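Long-range contact in uracil-dna glycosylase (Deinococcus radiodurans, PDB 4UQM), which belongs to the uracil-DNA glycosylase superfamily and is a single-chain alpha/beta protein built round a four-stranded parallel sheet: residues A[43-57]-A[146-160]. The protein carries 1 engineered substitution. Sequence-based numbering, arbitrary orientation. Where two conformers were deposited one is given.
Sequences LTDFLRQERKEYTIY and TVRAAQANSHQGKGW. Engineered in segment 146-160: Ala150 (natural residue Gly).
Leu43 lays CD2 over one face of the Trp160 ring, opening a contact in which helix 38-53 and the antiparallel pairing of strand 56-57, which follows it, with strand 147-148 enclose one buried histidine in this alpha/beta fold, an instance of how a buried polar side chain is paired at both edges. A turn along the helix, the edge of Phe46 points at the face of His155 in a T-shaped pair (planes at 67°), while Lys158 CD covers one face of the phenyl ring. Leu47 divides its branches: CD1 meets Trp160 CZ2, and CD2 comes tip to tip with Thr146 OG1, 3.3 Å away. In Glu50 a kink about the CB-CG bond (chi2 -84°) helps bring OE1 to two donors. His155 NE2 reaches it at 2.8 Å from the anti side, tilted out of the carboxylate plane, and OE1 turns its syn lone pair to Arg148 NE, 3.0 Å away, in a salt bridge. Beyond the helix end, Tyr54 carries the Arg148 guanidinium flat on its ring, planes only 2° apart, with Arg148 CD above the ring centre. Thr55 O accepts from Ala149 N, Ile56 sets CD1 against His155 CE1, and Tyr57 exchanges two backbone bonds with Val147. Bonds at both edges fix the imidazole's rotation: His155 ND1 and Thr146 OG1 share a 2.7 Å hydrogen bond, and that same hydroxyl oxygen accepts from Trp160 NE1 at 2.8 Å.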
loop_
_atom_site.group_PDB
_atom_site.type_symbol
_atom_site.label_atom_id
_atom_site.label_comp_id
_atom_site.label_asym_id
_atom_site.label_seq_id
_atom_site.Cartn_x
_atom_site.Cartn_y
_atom_site.Cartn_z
ATOM N N LEU A 43 -13.192 11.921 -9.863
ATOM C CA LEU A 43 -11.782 11.771 -9.494
ATOM C C LEU A 43 -10.904 11.698 -10.752
ATOM O O LEU A 43 -9.902 12.404 -10.863
ATOM C CB LEU A 43 -11.599 10.491 -8.697
ATOM C CG LEU A 43 -10.158 9.990 -8.450
ATOM C CD1 LEU A 43 -9.390 10.975 -7.590
ATOM C CD2 LEU A 43 -10.215 8.603 -7.857
ATOM N N THR A 44 -11.318 10.883 -11.722
ATOM C CA THR A 44 -10.539 10.737 -12.968
ATOM C C THR A 44 -10.395 12.076 -13.712
ATOM O O THR A 44 -9.305 12.465 -14.166
ATOM C CB THR A 44 -11.165 9.647 -13.839
ATOM O OG1 THR A 44 -11.067 8.394 -13.157
ATOM C CG2 THR A 44 -10.472 9.541 -15.176
ATOM N N ASP A 45 -11.486 12.832 -13.765
ATOM C CA ASP A 45 -11.458 14.119 -14.479
ATOM C C ASP A 45 -10.522 15.083 -13.769
ATOM O O ASP A 45 -9.784 15.833 -14.406
ATOM C CB ASP A 45 -12.847 14.756 -14.570
ATOM C CG ASP A 45 -13.729 14.111 -15.601
ATOM O OD1 ASP A 45 -13.255 13.374 -16.494
ATOM O OD2 ASP A 45 -14.921 14.361 -15.490
ATOM N N PHE A 46 -10.549 15.068 -12.439
ATOM C CA PHE A 46 -9.635 15.936 -11.679
ATOM C C PHE A 46 -8.185 15.543 -11.925
ATOM O O PHE A 46 -7.331 16.394 -12.114
ATOM C CB PHE A 46 -9.999 15.851 -10.180
ATOM C CG PHE A 46 -8.940 16.415 -9.232
ATOM C CD1 PHE A 46 -8.706 17.778 -9.159
ATOM C CD2 PHE A 46 -8.128 15.554 -8.522
ATOM C CE1 PHE A 46 -7.695 18.277 -8.256
ATOM C CE2 PHE A 46 -7.131 16.037 -7.626
ATOM C CZ PHE A 46 -6.929 17.394 -7.560
ATOM N N LEU A 47 -7.903 14.255 -11.907
ATOM C CA LEU A 47 -6.534 13.781 -12.120
ATOM C C LEU A 47 -6.044 14.102 -13.543
ATOM O O LEU A 47 -4.902 14.418 -13.715
ATOM C CB LEU A 47 -6.419 12.262 -11.861
ATOM C CG LEU A 47 -6.637 11.910 -10.397
ATOM C CD1 LEU A 47 -6.551 10.422 -10.272
ATOM C CD2 LEU A 47 -5.658 12.630 -9.459
ATOM N N ARG A 48 -6.910 14.032 -14.552
ATOM C CA ARG A 48 -6.501 14.451 -15.880
ATOM C C ARG A 48 -6.096 15.942 -15.938
ATOM O O ARG A 48 -5.089 16.309 -16.517
ATOM C CB ARG A 48 -7.600 14.122 -16.867
ATOM C CG ARG A 48 -7.735 12.623 -17.082
ATOM C CD ARG A 48 -9.018 12.298 -17.834
ATOM N NE ARG A 48 -9.197 10.858 -17.964
ATOM C CZ ARG A 48 -10.247 10.272 -18.536
ATOM N NH1 ARG A 48 -11.247 10.996 -19.057
ATOM N NH2 ARG A 48 -10.313 8.945 -18.556
ATOM N N GLN A 49 -6.849 16.781 -15.247
ATOM C CA GLN A 49 -6.493 18.202 -15.144
ATOM C C GLN A 49 -5.191 18.390 -14.403
ATOM O O GLN A 49 -4.319 19.191 -14.812
ATOM C CB GLN A 49 -7.607 18.992 -14.436
ATOM C CG GLN A 49 -8.773 19.409 -15.291
ATOM C CD GLN A 49 -8.374 20.558 -16.229
ATOM O OE1 GLN A 49 -7.287 21.123 -16.115
ATOM N NE2 GLN A 49 -9.201 20.854 -17.138
ATOM N N GLU A 50 -5.047 17.644 -13.315
ATOM C CA GLU A 50 -3.814 17.740 -12.541
ATOM C C GLU A 50 -2.574 17.328 -13.352
ATOM O O GLU A 50 -1.524 17.982 -13.310
ATOM C CB GLU A 50 -3.890 16.910 -11.257
ATOM C CG GLU A 50 -4.775 17.533 -10.186
ATOM C CD GLU A 50 -4.015 18.580 -9.361
ATOM O OE1 GLU A 50 -2.990 18.229 -8.785
ATOM O OE2 GLU A 50 -4.396 19.781 -9.347
ATOM N N ARG A 51 -2.713 16.255 -14.131
ATOM C CA ARG A 51 -1.592 15.810 -14.998
ATOM C C ARG A 51 -1.276 16.797 -16.121
ATOM O O ARG A 51 -0.108 16.912 -16.589
ATOM C CB ARG A 51 -1.823 14.401 -15.540
ATOM C CG ARG A 51 -1.725 13.336 -14.482
ATOM C CD ARG A 51 -1.784 11.939 -15.072
ATOM N NE ARG A 51 -1.786 10.911 -14.027
ATOM C CZ ARG A 51 -0.708 10.479 -13.315
ATOM N NH1 ARG A 51 0.532 10.935 -13.494
ATOM N NH2 ARG A 51 -0.898 9.593 -12.348
ATOM N N LYS A 52 -2.288 17.552 -16.542
ATOM C CA LYS A 52 -2.093 18.610 -17.530
ATOM C C LYS A 52 -1.280 19.758 -16.956
ATOM O O LYS A 52 -0.410 20.309 -17.642
ATOM C CB LYS A 52 -3.453 19.104 -18.015
ATOM C CG LYS A 52 -3.447 20.293 -18.946
ATOM C CD LYS A 52 -4.900 20.689 -19.284
ATOM C CE LYS A 52 -5.020 21.938 -20.137
ATOM N NZ LYS A 52 -6.367 22.517 -19.933
ATOM N N GLU A 53 -1.566 20.127 -15.710
ATOM C CA GLU A 53 -1.023 21.371 -15.140
ATOM C C GLU A 53 0.178 21.168 -14.262
ATOM O O GLU A 53 0.859 22.118 -13.971
ATOM C CB GLU A 53 -2.105 22.142 -14.371
ATOM C CG GLU A 53 -3.307 22.577 -15.213
ATOM C CD GLU A 53 -2.957 23.574 -16.297
ATOM O OE1 GLU A 53 -1.826 24.052 -16.261
ATOM O OE2 GLU A 53 -3.822 23.908 -17.121
ATOM N N TYR A 54 0.395 19.937 -13.773
ATOM C CA TYR A 54 1.483 19.626 -12.809
ATOM C C TYR A 54 2.143 18.332 -13.126
ATOM O O TYR A 54 1.665 17.607 -13.964
ATOM C CB TYR A 54 0.879 19.481 -11.434
ATOM C CG TYR A 54 0.231 20.708 -10.876
ATOM C CD1 TYR A 54 1.022 21.776 -10.465
ATOM C CD2 TYR A 54 -1.141 20.771 -10.670
ATOM C CE1 TYR A 54 0.444 22.905 -9.874
ATOM C CE2 TYR A 54 -1.724 21.890 -10.074
ATOM C CZ TYR A 54 -0.940 22.943 -9.674
ATOM O OH TYR A 54 -1.515 24.078 -9.053
ATOM N N THR A 55 3.263 18.069 -12.448
ATOM C CA THR A 55 3.867 16.760 -12.429
ATOM C C THR A 55 3.185 15.964 -11.326
ATOM O O THR A 55 3.249 16.369 -10.156
ATOM C CB THR A 55 5.371 16.875 -12.208
ATOM O OG1 THR A 55 5.972 17.667 -13.262
ATOM C CG2 THR A 55 6.014 15.464 -12.165
ATOM N N ILE A 56 2.600 14.852 -11.712
ATOM C CA ILE A 56 1.857 13.978 -10.784
ATOM C C ILE A 56 2.533 12.592 -10.739
ATOM O O ILE A 56 2.843 12.023 -11.755
ATOM C CB ILE A 56 0.358 13.803 -11.207
ATOM C CG1 ILE A 56 -0.316 15.174 -11.369
ATOM C CG2 ILE A 56 -0.423 12.879 -10.321
ATOM C CD1 ILE A 56 -0.266 16.046 -10.121
ATOM N N TYR A 57 2.674 12.041 -9.524
ATOM C CA TYR A 57 3.283 10.762 -9.303
ATOM C C TYR A 57 2.266 9.797 -8.680
ATOM O O TYR A 57 1.330 10.210 -8.013
ATOM C CB TYR A 57 4.463 10.913 -8.345
ATOM C CG TYR A 57 5.565 11.816 -8.844
ATOM C CD1 TYR A 57 6.147 11.668 -10.093
ATOM C CD2 TYR A 57 6.017 12.865 -8.045
ATOM C CE1 TYR A 57 7.179 12.505 -10.500
ATOM C CE2 TYR A 57 7.053 13.682 -8.439
ATOM C CZ TYR A 57 7.622 13.513 -9.669
ATOM O OH TYR A 57 8.642 14.352 -10.085
ATOM N N THR A 146 -2.349 8.953 -5.835
ATOM C CA THR A 146 -1.527 9.897 -6.620
ATOM C C THR A 146 -1.150 11.081 -5.721
ATOM O O THR A 146 -1.737 11.273 -4.637
ATOM C CB THR A 146 -2.319 10.434 -7.836
ATOM O OG1 THR A 146 -3.566 10.999 -7.423
ATOM C CG2 THR A 146 -2.558 9.351 -8.894
ATOM N N VAL A 147 -0.178 11.861 -6.162
ATOM C CA VAL A 147 0.280 13.043 -5.437
ATOM C C VAL A 147 0.919 14.015 -6.400
ATOM O O VAL A 147 1.500 13.630 -7.408
ATOM C CB VAL A 147 1.279 12.624 -4.346
ATOM C CG1 VAL A 147 2.548 12.000 -4.927
ATOM C CG2 VAL A 147 1.617 13.786 -3.423
ATOM N N ARG A 148 0.750 15.295 -6.140
ATOM C CA ARG A 148 1.471 16.333 -6.889
ATOM C C ARG A 148 2.920 16.406 -6.412
ATOM O O ARG A 148 3.207 16.301 -5.193
ATOM C CB ARG A 148 0.763 17.682 -6.685
ATOM C CG ARG A 148 1.113 18.770 -7.650
ATOM C CD ARG A 148 0.343 20.029 -7.275
ATOM N NE ARG A 148 -1.139 19.930 -7.143
ATOM C CZ ARG A 148 -1.920 20.832 -6.569
ATOM N NH1 ARG A 148 -1.436 21.948 -6.058
ATOM N NH2 ARG A 148 -3.202 20.659 -6.510
ATOM N N ALA A 149 3.847 16.562 -7.352
ATOM C CA ALA A 149 5.244 16.685 -7.016
ATOM C C ALA A 149 5.513 17.656 -5.906
ATOM O O ALA A 149 4.948 18.737 -5.875
ATOM C CB ALA A 149 6.053 17.067 -8.256
ATOM N N ALA A 150 6.388 17.263 -4.998
ATOM C CA ALA A 150 6.804 18.067 -3.867
ATOM C C ALA A 150 5.804 18.389 -2.791
ATOM O O ALA A 150 6.186 19.096 -1.845
ATOM C CB ALA A 150 7.497 19.349 -4.332
ATOM N N GLN A 151 4.579 17.836 -2.852
ATOM C CA GLN A 151 3.498 18.264 -1.976
ATOM C C GLN A 151 2.747 17.057 -1.347
ATOM O O GLN A 151 1.785 16.533 -1.924
ATOM C CB GLN A 151 2.548 19.127 -2.796
ATOM C CG GLN A 151 3.134 20.423 -3.311
ATOM C CD GLN A 151 2.273 21.164 -4.366
ATOM O OE1 GLN A 151 1.041 21.261 -4.216
ATOM N NE2 GLN A 151 2.928 21.732 -5.402
ATOM N N ALA A 152 3.217 16.575 -0.191
ATOM C CA ALA A 152 2.587 15.446 0.437
ATOM C C ALA A 152 1.112 15.669 0.711
ATOM O O ALA A 152 0.691 16.720 1.195
ATOM C CB ALA A 152 3.303 15.070 1.726
ATOM N N ASN A 153 0.340 14.638 0.414
ATOM C CA ASN A 153 -1.110 14.591 0.648
ATOM C C ASN A 153 -1.884 15.644 -0.156
ATOM O O ASN A 153 -3.013 15.960 0.151
ATOM C CB ASN A 153 -1.457 14.696 2.141
ATOM C CG ASN A 153 -2.272 13.548 2.617
ATOM O OD1 ASN A 153 -2.384 12.546 1.942
ATOM N ND2 ASN A 153 -2.840 13.666 3.801
ATOM N N SER A 154 -1.266 16.140 -1.245
ATOM C CA SER A 154 -1.913 17.109 -2.120
ATOM C C SER A 154 -3.127 16.603 -2.855
ATOM O O SER A 154 -3.965 17.405 -3.283
ATOM C CB SER A 154 -0.928 17.664 -3.134
ATOM O OG SER A 154 -0.120 16.663 -3.738
ATOM N N HIS A 155 -3.259 15.277 -2.985
ATOM C CA HIS A 155 -4.473 14.703 -3.562
ATOM C C HIS A 155 -5.406 14.050 -2.564
ATOM O O HIS A 155 -6.278 13.295 -2.921
ATOM C CB HIS A 155 -4.148 13.728 -4.694
ATOM C CG HIS A 155 -3.664 14.403 -5.927
ATOM N ND1 HIS A 155 -3.309 13.697 -7.063
ATOM C CD2 HIS A 155 -3.485 15.705 -6.231
ATOM C CE1 HIS A 155 -2.961 14.550 -8.010
ATOM N NE2 HIS A 155 -3.046 15.775 -7.529
ATOM N N GLN A 156 -5.202 14.344 -1.273
ATOM C CA GLN A 156 -6.162 13.945 -0.249
ATOM C C GLN A 156 -7.524 14.588 -0.507
ATOM O O GLN A 156 -7.613 15.732 -0.939
ATOM C CB GLN A 156 -5.579 14.262 1.152
ATOM C CG GLN A 156 -6.358 13.756 2.349
ATOM C CD GLN A 156 -7.577 14.550 2.635
ATOM O OE1 GLN A 156 -7.645 15.752 2.358
ATOM N NE2 GLN A 156 -8.573 13.893 3.185
ATOM N N GLY A 157 -8.580 13.834 -0.242
ATOM C CA GLY A 157 -9.913 14.401 -0.224
ATOM C C GLY A 157 -10.515 14.719 -1.599
ATOM O O GLY A 157 -11.394 15.562 -1.715
ATOM N N LYS A 158 -10.053 14.001 -2.630
ATOM C CA LYS A 158 -10.458 14.218 -4.029
ATOM C C LYS A 158 -11.157 13.018 -4.644
ATOM O O LYS A 158 -11.474 13.048 -5.838
ATOM C CB LYS A 158 -9.201 14.503 -4.844
ATOM C CG LYS A 158 -8.372 15.660 -4.317
ATOM C CD LYS A 158 -9.185 16.932 -4.336
ATOM C CE LYS A 158 -8.370 18.148 -3.977
ATOM N NZ LYS A 158 -9.340 19.291 -3.826
ATOM N N GLY A 159 -11.430 11.984 -3.859
ATOM C CA GLY A 159 -12.103 10.805 -4.318
ATOM C C GLY A 159 -11.373 9.525 -4.141
ATOM O O GLY A 159 -11.998 8.464 -4.132
ATOM N N TRP A 160 -10.043 9.558 -3.940
ATOM C CA TRP A 160 -9.352 8.292 -3.786
ATOM C C TRP A 160 -9.818 7.505 -2.568
ATOM O O TRP A 160 -9.794 6.269 -2.561
ATOM C CB TRP A 160 -7.822 8.478 -3.652
ATOM C CG TRP A 160 -7.092 8.656 -4.937
ATOM C CD1 TRP A 160 -6.335 9.743 -5.335
ATOM C CD2 TRP A 160 -7.039 7.721 -6.000
ATOM N NE1 TRP A 160 -5.806 9.506 -6.592
ATOM C CE2 TRP A 160 -6.240 8.276 -7.016
ATOM C CE3 TRP A 160 -7.597 6.453 -6.209
ATOM C CZ2 TRP A 160 -6.010 7.600 -8.219
ATOM C CZ3 TRP A 160 -7.365 5.786 -7.403
ATOM C CH2 TRP A 160 -6.569 6.362 -8.379
#